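Local coordinates for glutathione-specific gamma-glutamylcyclotransferase (Saccharomyces cerevisiae S288c, PDB 5HWI), which catalyses the cleavage of glutathione into 5-oxo-L-proline and the dipeptide Cys-Gly, acting specifically on glutathione and not on other gamma-glutamyl peptides, at residues I28-H33 with V124-E129; R37-M42 with H219-L224; V91-V96 with M207-E212; E178-I183 with E226-Y231. The protein carries 4 engineered substitutions. All blocks are in the same frame, centred on the assembly; numbering follows the deposited sequence. Where two conformers were deposited one is given.

Contact 1 (I28-H33 with V124-E129); sequences IPAIIH and VEVHLE
I31 and H127 form an antiparallel hydrogen-bonded pair, joined by I31 N to H127 O at 2.8 Å and H127 N to I31 O at 2.9 Å. A third backbone bond, E129 N to P29 O at 2.9 Å, closes the pairing where the strand 124-128 ends. At the other end water takes over: water 1 accepts from H33 N and donates to E125 O, while water 2 donates to both H33 O and E125 O, so one carbonyl is gripped by two waters.

Apolar contacts fill the face carrying A30 and L128. V126 is central there, meeting A30 CB through CG2 at 3.9 Å and lying alongside I32 with CG1 against I32 CG1. I28 CG2 touches L128 CD2 at 4.2 Å, and helix 132-142 covers both residues.

Imidazoles meet on the face of I31. H33 CD2 stands over the centre of the H127 ring, 3.5 Å from H127 NE2, with the ring planes at 49°, neither stacked nor T-shaped. Each ring has a bond elsewhere, H33 ND1 to D88 O and H127 ND1 to S151 OG, which fixes its rotation.

This pairing within the five-stranded mixed sheet of a gamma-glutamylcyclotransferase-family protein is therefore two-sided, aliphatic against the helix, with I31 and the two imidazoles on the reverse, and water replaces direct bonds as the strands part.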
loop_
_atom_site.group_PDB
_atom_site.type_symbol
_atom_site.label_atom_id
_atom_site.label_comp_id
_atom_site.label_asym_id
_atom_site.label_seq_id
_atom_site.Cartn_x
_atom_site.Cartn_y
_atom_site.Cartn_z
ATOM N N ILE A 28 10.114 -6.001 -7.823
ATOM C CA ILE A 28 9.905 -5.114 -8.969
ATOM C C ILE A 28 8.986 -3.978 -8.548
ATOM O O ILE A 28 7.895 -4.235 -8.038
ATOM C CB ILE A 28 9.282 -5.856 -10.164
ATOM C CG1 ILE A 28 10.138 -7.086 -10.451
ATOM C CG2 ILE A 28 9.268 -4.939 -11.414
ATOM C CD1 ILE A 28 9.563 -7.929 -11.583
ATOM N N PRO A 29 9.340 -2.732 -8.831
ATOM C CA PRO A 29 8.402 -1.599 -8.691
ATOM C C PRO A 29 7.135 -1.806 -9.484
ATOM O O PRO A 29 7.166 -2.265 -10.644
ATOM C CB PRO A 29 9.204 -0.421 -9.271
ATOM C CG PRO A 29 10.669 -0.853 -9.021
ATOM C CD PRO A 29 10.678 -2.319 -9.294
ATOM N N ALA A 30 6.003 -1.438 -8.865
ATOM C CA ALA A 30 4.698 -1.753 -9.431
ATOM C C ALA A 30 3.771 -0.548 -9.316
ATOM O O ALA A 30 3.700 0.051 -8.246
ATOM C CB ALA A 30 4.060 -2.933 -8.702
ATOM N N ILE A 31 3.084 -0.210 -10.405
ATOM C CA ILE A 31 2.072 0.848 -10.425
ATOM C C ILE A 31 0.726 0.173 -10.239
ATOM O O ILE A 31 0.306 -0.638 -11.070
ATOM C CB ILE A 31 2.068 1.640 -11.735
ATOM C CG1 ILE A 31 3.474 2.077 -12.195
ATOM C CG2 ILE A 31 1.085 2.787 -11.643
ATOM C CD1 ILE A 31 4.255 2.682 -11.162
ATOM N N ILE A 32 0.043 0.491 -9.152
ATOM C CA ILE A 32 -1.259 -0.092 -8.868
ATOM C C ILE A 32 -2.315 0.900 -9.377
ATOM O O ILE A 32 -2.535 1.949 -8.750
ATOM C CB ILE A 32 -1.439 -0.348 -7.364
ATOM C CG1 ILE A 32 -0.240 -1.126 -6.791
ATOM C CG2 ILE A 32 -2.675 -1.196 -7.136
ATOM C CD1 ILE A 32 0.061 -0.789 -5.307
ATOM N N HIS A 33 -2.998 0.568 -10.457
ATOM C CA HIS A 33 -4.100 1.443 -10.901
ATOM C C HIS A 33 -5.413 0.997 -10.272
ATOM O O HIS A 33 -5.625 -0.188 -10.006
ATOM C CB HIS A 33 -4.240 1.475 -12.429
ATOM C CG HIS A 33 -3.130 2.207 -13.113
ATOM N ND1 HIS A 33 -3.169 3.561 -13.364
ATOM C CD2 HIS A 33 -1.915 1.782 -13.548
ATOM C CE1 HIS A 33 -2.050 3.934 -13.960
ATOM N NE2 HIS A 33 -1.275 2.873 -14.091
ATOM N N VAL A 124 -4.932 -8.726 -7.673
ATOM C CA VAL A 124 -5.101 -7.481 -8.421
ATOM C C VAL A 124 -4.051 -7.402 -9.519
ATOM O O VAL A 124 -2.994 -8.020 -9.434
ATOM C CB VAL A 124 -4.985 -6.217 -7.504
ATOM C CG1 VAL A 124 -6.068 -6.270 -6.380
ATOM C CG2 VAL A 124 -3.566 -6.093 -6.931
ATOM N N GLU A 125 -4.345 -6.595 -10.539
ATOM C CA GLU A 125 -3.399 -6.328 -11.626
ATOM C C GLU A 125 -2.527 -5.120 -11.297
ATOM O O GLU A 125 -3.024 -4.128 -10.759
ATOM C CB GLU A 125 -4.138 -6.030 -12.929
ATOM C CG GLU A 125 -4.980 -7.139 -13.386
ATOM C CD GLU A 125 -5.699 -6.804 -14.699
ATOM O OE1 GLU A 125 -6.028 -5.620 -14.944
ATOM O OE2 GLU A 125 -5.885 -7.745 -15.494
ATOM N N VAL A 126 -1.221 -5.204 -11.608
ATOM C CA VAL A 126 -0.324 -4.052 -11.448
ATOM C C VAL A 126 0.464 -3.897 -12.730
ATOM O O VAL A 126 0.600 -4.843 -13.514
ATOM C CB VAL A 126 0.665 -4.196 -10.264
ATOM C CG1 VAL A 126 -0.113 -4.373 -8.994
ATOM C CG2 VAL A 126 1.650 -5.397 -10.488
ATOM N N HIS A 127 0.940 -2.677 -12.970
ATOM C CA HIS A 127 1.784 -2.415 -14.123
ATOM C C HIS A 127 3.228 -2.451 -13.643
ATOM O O HIS A 127 3.570 -1.791 -12.658
ATOM C CB HIS A 127 1.503 -1.054 -14.756
ATOM C CG HIS A 127 0.125 -0.898 -15.297
ATOM N ND1 HIS A 127 -0.160 -0.050 -16.344
ATOM C CD2 HIS A 127 -1.059 -1.423 -14.902
ATOM C CE1 HIS A 127 -1.456 -0.098 -16.606
ATOM N NE2 HIS A 127 -2.028 -0.916 -15.738
ATOM N N LEU A 128 4.089 -3.225 -14.328
ATOM C CA LEU A 128 5.450 -3.353 -13.832
ATOM C C LEU A 128 6.348 -2.233 -14.339
ATOM O O LEU A 128 6.378 -1.913 -15.524
ATOM C CB LEU A 128 6.047 -4.710 -14.250
ATOM C CG LEU A 128 5.313 -5.915 -13.709
ATOM C CD1 LEU A 128 6.000 -7.185 -14.268
ATOM C CD2 LEU A 128 5.283 -5.968 -12.193
ATOM N N GLU A 129 7.153 -1.679 -13.449
ATOM C CA GLU A 129 8.177 -0.734 -13.894
ATOM C C GLU A 129 9.536 -1.416 -13.727
ATOM O O GLU A 129 10.173 -1.347 -12.666
ATOM C CB GLU A 129 8.075 0.602 -13.116
ATOM C CG GLU A 129 9.224 1.556 -13.410
ATOM C CD GLU A 129 9.151 2.227 -14.787
ATOM O OE1 GLU A 129 8.301 1.856 -15.625
ATOM O OE2 GLU A 129 9.990 3.123 -15.038
HETATM O O HOH W 1 -3.126 -1.756 -12.153
HETATM O O HOH W 2 -5.359 -2.940 -10.137
#

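Contact 2 (R37-M42 with H219-L224); sequences RRFWQM and HYLTAL. Engineered in segment 37-42: M42 (natural residue Ser).
R38 lies flat on Y220, its guanidinium plane within 6° of the ring in an off-centre cation-pi stack. R38 CD sits more squarely over the same face, 3.4 Å from the ring centroid, a CH-pi contact made possible by the bend of the side chain at chi2 (-67°). At the far end of the ring Y220 OH accepts F39 N at 3.0 Å, a nearly straight bond. In the ring plane the same hydroxyl meets water 3 at 2.7 Å, and that water accepts W40 NE1 at 3.0 Å. Beside this polar patch the F39 ring takes L224 CD2 over one face, while L221 CD1 approaches F39 CE1 obliquely at 3.6 Å.

The backbone donor is presented where strand 35-40 turns a corner: F39 is the centre of an inverse gamma turn, with W40 N bonded weakly to R38 O. The first turn of the C-terminal helix 220-231 thereby packs on the end of a strand from the three-stranded antiparallel sheet.

Behind the stack, R38 NH1 reaches back to R37 O at 2.9 Å, in the guanidinium plane but above the plane of the carbonyl. D218 holds both partners, with OD2 in a salt bridge to R38 NH1 and OD1 accepting Y220 N, and N74 OD1 takes R38 NE. R38 CB in turn covers one face of W40. Farther out, R37 NH2 bonds to the backbone O of Y13, one of the residues inferred by similarity to bind substrate, and helix 176-185 places I183 against both F39 and L224.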
loop_
_atom_site.group_PDB
_atom_site.type_symbol
_atom_site.label_atom_id
_atom_site.label_comp_id
_atom_site.label_asym_id
_atom_site.label_seq_id
_atom_site.Cartn_x
_atom_site.Cartn_y
_atom_site.Cartn_z
ATOM N N ARG A 37 -4.371 4.366 -1.582
ATOM C CA ARG A 37 -3.848 3.963 -0.285
ATOM C C ARG A 37 -4.287 5.004 0.748
ATOM O O ARG A 37 -4.067 6.207 0.542
ATOM C CB ARG A 37 -2.326 3.899 -0.285
ATOM C CG ARG A 37 -1.809 3.522 1.076
ATOM C CD ARG A 37 -0.415 4.102 1.187
ATOM N NE ARG A 37 0.506 3.333 0.386
ATOM C CZ ARG A 37 1.119 3.751 -0.727
ATOM N NH1 ARG A 37 0.918 4.937 -1.189
ATOM N NH2 ARG A 37 1.962 2.938 -1.384
ATOM N N ARG A 38 -4.886 4.527 1.840
ATOM C CA ARG A 38 -5.292 5.413 2.937
ATOM C C ARG A 38 -4.886 4.803 4.262
ATOM O O ARG A 38 -4.906 3.588 4.424
ATOM C CB ARG A 38 -6.817 5.638 2.924
ATOM C CG ARG A 38 -7.330 6.463 1.713
ATOM C CD ARG A 38 -6.760 7.901 1.902
ATOM N NE ARG A 38 -7.189 8.801 0.835
ATOM C CZ ARG A 38 -6.609 9.006 -0.348
ATOM N NH1 ARG A 38 -5.501 8.327 -0.731
ATOM N NH2 ARG A 38 -7.168 9.930 -1.138
ATOM N N PHE A 39 -4.624 5.653 5.253
ATOM C CA PHE A 39 -4.294 5.142 6.589
ATOM C C PHE A 39 -5.571 4.963 7.406
ATOM O O PHE A 39 -5.794 5.616 8.442
ATOM C CB PHE A 39 -3.299 6.090 7.281
ATOM C CG PHE A 39 -1.878 5.690 7.012
ATOM C CD1 PHE A 39 -1.388 5.692 5.707
ATOM C CD2 PHE A 39 -1.036 5.303 8.086
ATOM C CE1 PHE A 39 -0.048 5.285 5.410
ATOM C CE2 PHE A 39 0.304 4.940 7.836
ATOM C CZ PHE A 39 0.806 4.929 6.481
ATOM N N TRP A 40 -6.450 4.107 6.885
ATOM C CA TRP A 40 -7.802 3.947 7.429
ATOM C C TRP A 40 -8.012 2.573 8.053
ATOM O O TRP A 40 -9.161 2.133 8.215
ATOM C CB TRP A 40 -8.860 4.219 6.342
ATOM C CG TRP A 40 -8.943 5.679 5.952
ATOM C CD1 TRP A 40 -8.319 6.707 6.549
ATOM C CD2 TRP A 40 -9.711 6.249 4.866
ATOM N NE1 TRP A 40 -8.637 7.908 5.920
ATOM C CE2 TRP A 40 -9.499 7.645 4.893
ATOM C CE3 TRP A 40 -10.564 5.717 3.909
ATOM C CZ2 TRP A 40 -10.062 8.500 3.974
ATOM C CZ3 TRP A 40 -11.173 6.589 2.990
ATOM C CH2 TRP A 40 -10.915 7.955 3.033
ATOM N N GLN A 41 -6.917 1.894 8.430
ATOM C CA GLN A 41 -6.969 0.620 9.132
ATOM C C GLN A 41 -6.399 0.858 10.526
ATOM O O GLN A 41 -5.277 1.382 10.648
ATOM C CB GLN A 41 -6.128 -0.406 8.340
ATOM C CG GLN A 41 -6.134 -1.774 8.910
ATOM C CD GLN A 41 -7.391 -2.543 8.520
ATOM O OE1 GLN A 41 -8.356 -1.967 7.974
ATOM N NE2 GLN A 41 -7.411 -3.839 8.848
HETATM N N MSE A 42 -7.143 0.509 11.572
HETATM C CA MSE A 42 -6.526 0.725 12.880
HETATM C C MSE A 42 -5.582 -0.439 13.248
HETATM O O MSE A 42 -5.681 -1.577 12.731
HETATM C CB MSE A 42 -7.580 0.961 13.971
HETATM C CG MSE A 42 -8.489 -0.174 14.238
HETATM SE SE MSE A 42 -9.828 0.467 15.550
HETATM C CE MSE A 42 -11.428 0.006 14.538
ATOM N N HIS A 219 -1.506 12.886 -3.657
ATOM C CA HIS A 219 -0.694 13.617 -2.679
ATOM C C HIS A 219 -1.043 13.264 -1.232
ATOM O O HIS A 219 -0.597 13.961 -0.308
ATOM C CB HIS A 219 -0.864 15.115 -2.910
ATOM C CG HIS A 219 -0.247 15.575 -4.194
ATOM N ND1 HIS A 219 0.970 15.104 -4.635
ATOM C CD2 HIS A 219 -0.688 16.428 -5.150
ATOM C CE1 HIS A 219 1.258 15.649 -5.804
ATOM N NE2 HIS A 219 0.269 16.458 -6.138
ATOM N N TYR A 220 -1.913 12.274 -1.026
ATOM C CA TYR A 220 -2.411 11.999 0.329
ATOM C C TYR A 220 -1.262 11.701 1.268
ATOM O O TYR A 220 -1.222 12.192 2.398
ATOM C CB TYR A 220 -3.352 10.795 0.289
ATOM C CG TYR A 220 -3.731 10.251 1.647
ATOM C CD1 TYR A 220 -4.812 10.799 2.358
ATOM C CD2 TYR A 220 -3.037 9.143 2.182
ATOM C CE1 TYR A 220 -5.162 10.280 3.583
ATOM C CE2 TYR A 220 -3.396 8.613 3.421
ATOM C CZ TYR A 220 -4.446 9.193 4.106
ATOM O OH TYR A 220 -4.804 8.631 5.304
ATOM N N LEU A 221 -0.349 10.831 0.832
ATOM C CA LEU A 221 0.645 10.354 1.777
ATOM C C LEU A 221 1.566 11.472 2.189
ATOM O O LEU A 221 1.892 11.590 3.370
ATOM C CB LEU A 221 1.479 9.225 1.186
ATOM C CG LEU A 221 2.303 8.462 2.216
ATOM C CD1 LEU A 221 1.368 7.639 3.123
ATOM C CD2 LEU A 221 3.213 7.544 1.391
ATOM N N THR A 222 2.016 12.288 1.232
ATOM C CA THR A 222 2.931 13.368 1.606
ATOM C C THR A 222 2.208 14.443 2.417
ATOM O O THR A 222 2.792 14.999 3.363
ATOM C CB THR A 222 3.615 13.969 0.374
ATOM O OG1 THR A 222 2.635 14.369 -0.568
ATOM C CG2 THR A 222 4.465 12.936 -0.321
ATOM N N ALA A 223 0.945 14.753 2.076
ATOM C CA ALA A 223 0.150 15.644 2.915
ATOM C C ALA A 223 -0.005 15.078 4.326
ATOM O O ALA A 223 0.111 15.821 5.311
ATOM C CB ALA A 223 -1.239 15.898 2.299
ATOM N N LEU A 224 -0.269 13.766 4.438
ATOM C CA LEU A 224 -0.430 13.173 5.771
ATOM C C LEU A 224 0.849 13.336 6.594
ATOM O O LEU A 224 0.791 13.681 7.780
ATOM C CB LEU A 224 -0.803 11.684 5.638
ATOM C CG LEU A 224 -0.959 10.902 6.950
ATOM C CD1 LEU A 224 -2.059 11.572 7.892
ATOM C CD2 LEU A 224 -1.286 9.411 6.631
HETATM O O HOH W 3 -6.698 10.048 6.632
#

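Contact 3 (V91-V96 with M207-E212)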
loop_
_atom_site.group_PDB
_atom_site.type_symbol
_atom_site.label_atom_id
_atom_site.label_comp_id
_atom_site.label_asym_id
_atom_site.label_seq_id
_atom_site.Cartn_x
_atom_site.Cartn_y
_atom_site.Cartn_z
ATOM N N VAL A 91 -3.860 6.091 -8.752
ATOM C CA VAL A 91 -2.547 5.473 -8.903
ATOM C C VAL A 91 -1.960 5.337 -7.517
ATOM O O VAL A 91 -2.002 6.299 -6.732
ATOM C CB VAL A 91 -1.628 6.320 -9.797
ATOM C CG1 VAL A 91 -0.204 5.723 -9.778
ATOM C CG2 VAL A 91 -2.193 6.362 -11.190
ATOM N N THR A 92 -1.497 4.132 -7.173
ATOM C CA THR A 92 -0.749 3.917 -5.930
ATOM C C THR A 92 0.516 3.187 -6.332
ATOM O O THR A 92 0.439 2.262 -7.149
ATOM C CB THR A 92 -1.521 3.043 -4.915
ATOM O OG1 THR A 92 -2.750 3.705 -4.523
ATOM C CG2 THR A 92 -0.710 2.745 -3.687
ATOM N N ILE A 93 1.657 3.599 -5.779
ATOM C CA ILE A 93 2.923 2.900 -6.044
ATOM C C ILE A 93 3.153 1.848 -4.992
ATOM O O ILE A 93 3.029 2.101 -3.784
ATOM C CB ILE A 93 4.110 3.887 -6.083
ATOM C CG1 ILE A 93 3.878 5.000 -7.082
ATOM C CG2 ILE A 93 5.456 3.174 -6.365
ATOM C CD1 ILE A 93 3.625 4.507 -8.417
ATOM N N GLY A 94 3.671 0.688 -5.430
ATOM C CA GLY A 94 4.146 -0.315 -4.497
ATOM C C GLY A 94 5.272 -1.164 -5.129
ATOM O O GLY A 94 5.933 -0.719 -6.074
ATOM N N VAL A 95 5.522 -2.347 -4.581
ATOM C CA VAL A 95 6.483 -3.277 -5.175
ATOM C C VAL A 95 5.855 -4.656 -5.146
ATOM O O VAL A 95 5.031 -4.971 -4.284
ATOM C CB VAL A 95 7.848 -3.323 -4.464
ATOM C CG1 VAL A 95 8.625 -2.045 -4.716
ATOM C CG2 VAL A 95 7.658 -3.591 -2.963
ATOM N N VAL A 96 6.262 -5.496 -6.090
ATOM C CA VAL A 96 5.835 -6.877 -6.087
ATOM C C VAL A 96 7.057 -7.752 -5.813
ATOM O O VAL A 96 8.161 -7.507 -6.337
ATOM C CB VAL A 96 5.114 -7.305 -7.397
ATOM C CG1 VAL A 96 3.845 -6.584 -7.502
ATOM C CG2 VAL A 96 5.982 -7.045 -8.597
HETATM N N MSE A 207 12.405 5.402 -4.226
HETATM C CA MSE A 207 12.257 4.455 -5.337
HETATM C C MSE A 207 12.542 5.158 -6.646
HETATM O O MSE A 207 12.014 6.207 -6.882
HETATM C CB MSE A 207 10.834 3.881 -5.359
HETATM C CG MSE A 207 10.664 2.804 -4.374
HETATM SE SE MSE A 207 8.937 1.894 -4.718
HETATM C CE MSE A 207 9.289 1.381 -6.494
ATOM N N PRO A 208 13.324 4.598 -7.499
ATOM C CA PRO A 208 13.664 5.306 -8.738
ATOM C C PRO A 208 12.523 5.253 -9.768
ATOM O O PRO A 208 12.719 4.859 -10.906
ATOM C CB PRO A 208 14.930 4.581 -9.208
ATOM C CG PRO A 208 14.809 3.208 -8.639
ATOM C CD PRO A 208 14.123 3.375 -7.299
ATOM N N ILE A 209 11.322 5.613 -9.332
ATOM C CA ILE A 209 10.136 5.739 -10.181
ATOM C C ILE A 209 9.885 7.223 -10.403
ATOM O O ILE A 209 9.533 7.958 -9.467
ATOM C CB ILE A 209 8.897 5.090 -9.554
ATOM C CG1 ILE A 209 8.962 3.583 -9.653
ATOM C CG2 ILE A 209 7.640 5.528 -10.299
ATOM C CD1 ILE A 209 7.609 2.955 -9.403
ATOM N N MET A 210 10.026 7.651 -11.648
ATOM C CA MET A 210 9.880 9.051 -12.005
ATOM C C MET A 210 8.427 9.392 -12.348
ATOM O O MET A 210 7.616 8.519 -12.678
ATOM C CB MET A 210 10.803 9.382 -13.181
ATOM C CG MET A 210 12.293 9.234 -12.843
ATOM S SD MET A 210 12.837 10.195 -11.387
ATOM C CE MET A 210 12.975 8.846 -10.191
ATOM N N LYS A 211 8.109 10.687 -12.241
ATOM C CA LYS A 211 6.895 11.237 -12.838
ATOM C C LYS A 211 6.778 10.811 -14.301
ATOM O O LYS A 211 7.750 10.865 -15.056
ATOM C CB LYS A 211 6.921 12.766 -12.742
ATOM C CG LYS A 211 5.834 13.368 -11.858
ATOM C CD LYS A 211 4.463 12.906 -12.330
ATOM C CE LYS A 211 3.333 13.543 -11.547
ATOM N NZ LYS A 211 2.028 12.933 -11.966
ATOM N N GLU A 212 5.594 10.370 -14.700
ATOM C CA GLU A 212 5.365 10.048 -16.115
ATOM C C GLU A 212 4.293 10.967 -16.706
ATOM O O GLU A 212 3.348 11.347 -16.009
ATOM C CB GLU A 212 4.960 8.582 -16.288
ATOM C CG GLU A 212 6.068 7.600 -15.994
#
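M207 O accepts I209 N at 2.6 Å across P208, the centre of an inverse gamma turn, and this tight bend brings M207 and I209 to bear together on the strand 91-96. Both side chains point to I93, whose branch CG2 does the touching. I209 comes tip to tip, with CD1 at 3.7 Å from I93 CG2. M207, a selenomethionine, instead runs alongside I93 with the opposite heading, its SE 4.1 Å from I93 CG2. With CG1 of I93 beside the backbone N (chi1 -55°), the CG2 branch is the one turned to the loop.

Beyond I93 the selenomethionine turns at its last torsion (chi3 58°), which folds CE over the strand. M207 CE there lies 4.0 Å from G94 O, a van der Waals approach to the backbone of a residue without a side chain. It also meets V95 CG1 at 3.9 Å, less certainly, because V95 has a second conformer.

The loop between helix 193-205 and helix 220-231 thus lies across one face of the mixed sheet. It reaches the next strand as well, since P29 touches both M207 and I209, and I31 also packs on I209. On the sheet side G94 is bonded through its backbone to A30, and V95 to G12, one of the residues inferred by similarity to bind substrate.

The side chains that meet are all apolar, with one carbonyl oxygen beside the selenomethionine methyl, and the interface depends on shape: branched methyls and one flexible chain fit together without a directional bond to set their register.

Contact 4 (E178-I183 with E226-Y231); sequences ETAKVI and ETVNKY
A180 and V228 bring their CA atoms to 4.7 Å where helices 178-183 and 226-231 cross, the short axes passing 8.2 Å apart at -55°. The small side chain of A180 permits this closeness: V228 CG2 rests 3.6 Å from A180 CA, and T227 CG2 presses on A180 CB at 3.4 Å, tighter than ordinary carbon packing. T227 turns its methyl to the neighbour by placing CG2 anti to its backbone N, while OG1 bonds to A223 O within its own helix. On the inner side I183 approaches V228 at about a right angle, with CB 3.8 Å from V228 CG2; L197 of helix 193-205 backs both residues.

Outward, K181 crosses Y231. Its CG stands over the centre of the ring, 3.4 Å from the centroid and 11° off the normal, a CH-pi contact of the aliphatic stem. The bend at chi3 (-69°) carries K181 NZ onward to a long, weak ion pair with D177.

The crossing of helix 176-185 with the last helix, 220-231, is held by carbon contacts from interior to rim. A180 sets the spacing, and Y231 packs against the lysine stem while the charged end remains at the surface.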
loop_
_atom_site.group_PDB
_atom_site.type_symbol
_atom_site.label_atom_id
_atom_site.label_comp_id
_atom_site.label_asym_id
_atom_site.label_seq_id
_atom_site.Cartn_x
_atom_site.Cartn_y
_atom_site.Cartn_z
ATOM N N GLU A 178 -7.759 14.063 12.028
ATOM C CA GLU A 178 -7.902 12.978 12.999
ATOM C C GLU A 178 -6.844 11.895 12.786
ATOM O O GLU A 178 -6.212 11.431 13.756
ATOM C CB GLU A 178 -9.297 12.366 12.894
ATOM C CG GLU A 178 -10.362 13.437 13.092
ATOM C CD GLU A 178 -11.510 12.976 13.955
ATOM O OE1 GLU A 178 -11.973 11.823 13.771
ATOM O OE2 GLU A 178 -11.948 13.788 14.804
ATOM N N THR A 179 -6.631 11.476 11.526
ATOM C CA THR A 179 -5.621 10.450 11.259
ATOM C C THR A 179 -4.245 10.908 11.718
ATOM O O THR A 179 -3.495 10.137 12.324
ATOM C CB THR A 179 -5.537 10.128 9.760
ATOM O OG1 THR A 179 -6.841 9.810 9.252
ATOM C CG2 THR A 179 -4.591 8.882 9.496
ATOM N N ALA A 180 -3.891 12.170 11.433
ATOM C CA ALA A 180 -2.546 12.645 11.749
ATOM C C ALA A 180 -2.309 12.739 13.255
ATOM O O ALA A 180 -1.204 12.412 13.723
ATOM C CB ALA A 180 -2.273 14.009 11.113
ATOM N N LYS A 181 -3.296 13.218 14.042
ATOM C CA LYS A 181 -3.095 13.229 15.492
ATOM C C LYS A 181 -2.808 11.827 16.039
ATOM O O LYS A 181 -2.016 11.669 16.970
ATOM C CB LYS A 181 -4.319 13.828 16.180
ATOM C CG LYS A 181 -4.383 15.302 15.957
ATOM C CD LYS A 181 -5.604 15.878 16.736
ATOM C CE LYS A 181 -6.917 15.467 16.165
ATOM N NZ LYS A 181 -7.983 16.415 16.729
ATOM N N VAL A 182 -3.505 10.817 15.533
ATOM C CA VAL A 182 -3.274 9.463 16.015
ATOM C C VAL A 182 -1.892 8.984 15.620
ATOM O O VAL A 182 -1.178 8.382 16.431
ATOM C CB VAL A 182 -4.362 8.526 15.452
ATOM C CG1 VAL A 182 -3.982 7.037 15.708
ATOM C CG2 VAL A 182 -5.666 8.865 16.097
ATOM N N ILE A 183 -1.517 9.172 14.353
ATOM C CA ILE A 183 -0.200 8.703 13.929
ATOM C C ILE A 183 0.898 9.408 14.711
ATOM O O ILE A 183 1.933 8.808 15.020
ATOM C CB ILE A 183 -0.021 8.885 12.421
ATOM C CG1 ILE A 183 -0.978 7.929 11.650
ATOM C CG2 ILE A 183 1.463 8.481 11.970
ATOM C CD1 ILE A 183 -1.043 8.222 10.103
ATOM N N GLU A 226 3.256 15.519 6.273
ATOM C CA GLU A 226 3.409 16.911 6.661
ATOM C C GLU A 226 2.523 17.273 7.862
ATOM O O GLU A 226 2.958 17.990 8.773
ATOM C CB GLU A 226 3.114 17.814 5.460
ATOM C CG GLU A 226 2.917 19.268 5.828
ATOM N N THR A 227 1.281 16.781 7.889
ATOM C CA THR A 227 0.402 17.106 9.007
ATOM C C THR A 227 0.862 16.409 10.286
ATOM O O THR A 227 0.866 17.016 11.370
ATOM C CB THR A 227 -1.031 16.672 8.664
ATOM O OG1 THR A 227 -1.407 17.288 7.445
ATOM C CG2 THR A 227 -1.995 17.134 9.716
ATOM N N VAL A 228 1.256 15.133 10.161
ATOM C CA VAL A 228 1.766 14.381 11.313
ATOM C C VAL A 228 2.957 15.097 11.932
ATOM O O VAL A 228 3.065 15.232 13.166
ATOM C CB VAL A 228 2.121 12.932 10.902
ATOM C CG1 VAL A 228 2.984 12.305 12.022
ATOM C CG2 VAL A 228 0.877 12.106 10.685
ATOM N N ASN A 229 3.852 15.607 11.092
ATOM C CA ASN A 229 5.052 16.282 11.583
ATOM C C ASN A 229 4.723 17.550 12.356
ATOM O O ASN A 229 5.460 17.916 13.290
ATOM C CB ASN A 229 6.001 16.612 10.414
ATOM C CG ASN A 229 6.783 15.425 9.956
ATOM O OD1 ASN A 229 6.977 14.497 10.719
ATOM N ND2 ASN A 229 7.244 15.434 8.714
ATOM N N LYS A 230 3.647 18.255 11.975
ATOM C CA LYS A 230 3.239 19.453 12.709
ATOM C C LYS A 230 2.661 19.098 14.072
ATOM O O LYS A 230 2.852 19.832 15.055
ATOM C CB LYS A 230 2.178 20.234 11.907
ATOM C CG LYS A 230 2.666 20.888 10.611
ATOM N N TYR A 231 1.937 17.987 14.146
ATOM C CA TYR A 231 1.359 17.546 15.413
ATOM C C TYR A 231 2.403 16.922 16.324
ATOM O O TYR A 231 2.280 17.017 17.547
ATOM C CB TYR A 231 0.255 16.528 15.139
ATOM C CG TYR A 231 -1.079 17.158 14.875
ATOM C CD1 TYR A 231 -1.692 17.939 15.866
ATOM C CD2 TYR A 231 -1.732 16.962 13.671
ATOM C CE1 TYR A 231 -2.909 18.498 15.650
ATOM C CE2 TYR A 231 -2.962 17.520 13.431
ATOM C CZ TYR A 231 -3.544 18.293 14.434
ATOM O OH TYR A 231 -4.770 18.867 14.246
#

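Overall arrangement
Contacts 1, 2 and 3 are buried, contact 4 only partly. Contacts 1 and 3 share the mixed sheet: strand 26-33 lies between strands 91-99 and 120-128, and the two centres are only 8 Å apart. Contact 1 is backbone pairing finished by water, whereas contact 3 adds a loop packed on the sheet by apolar side chains. Contacts 2 and 4 both use helix 220-231, its start held by a mixed cation-pi, hydroxyl and apolar contact, its end by carbon packing alone; F39 and L224 of contact 2 meet I183 of contact 4. Strand 26-33 leads directly into 35-40, linking contacts 1 and 2 on opposite sides of the chain's centre. R37 approaches I93, tying contact 2 to contact 3.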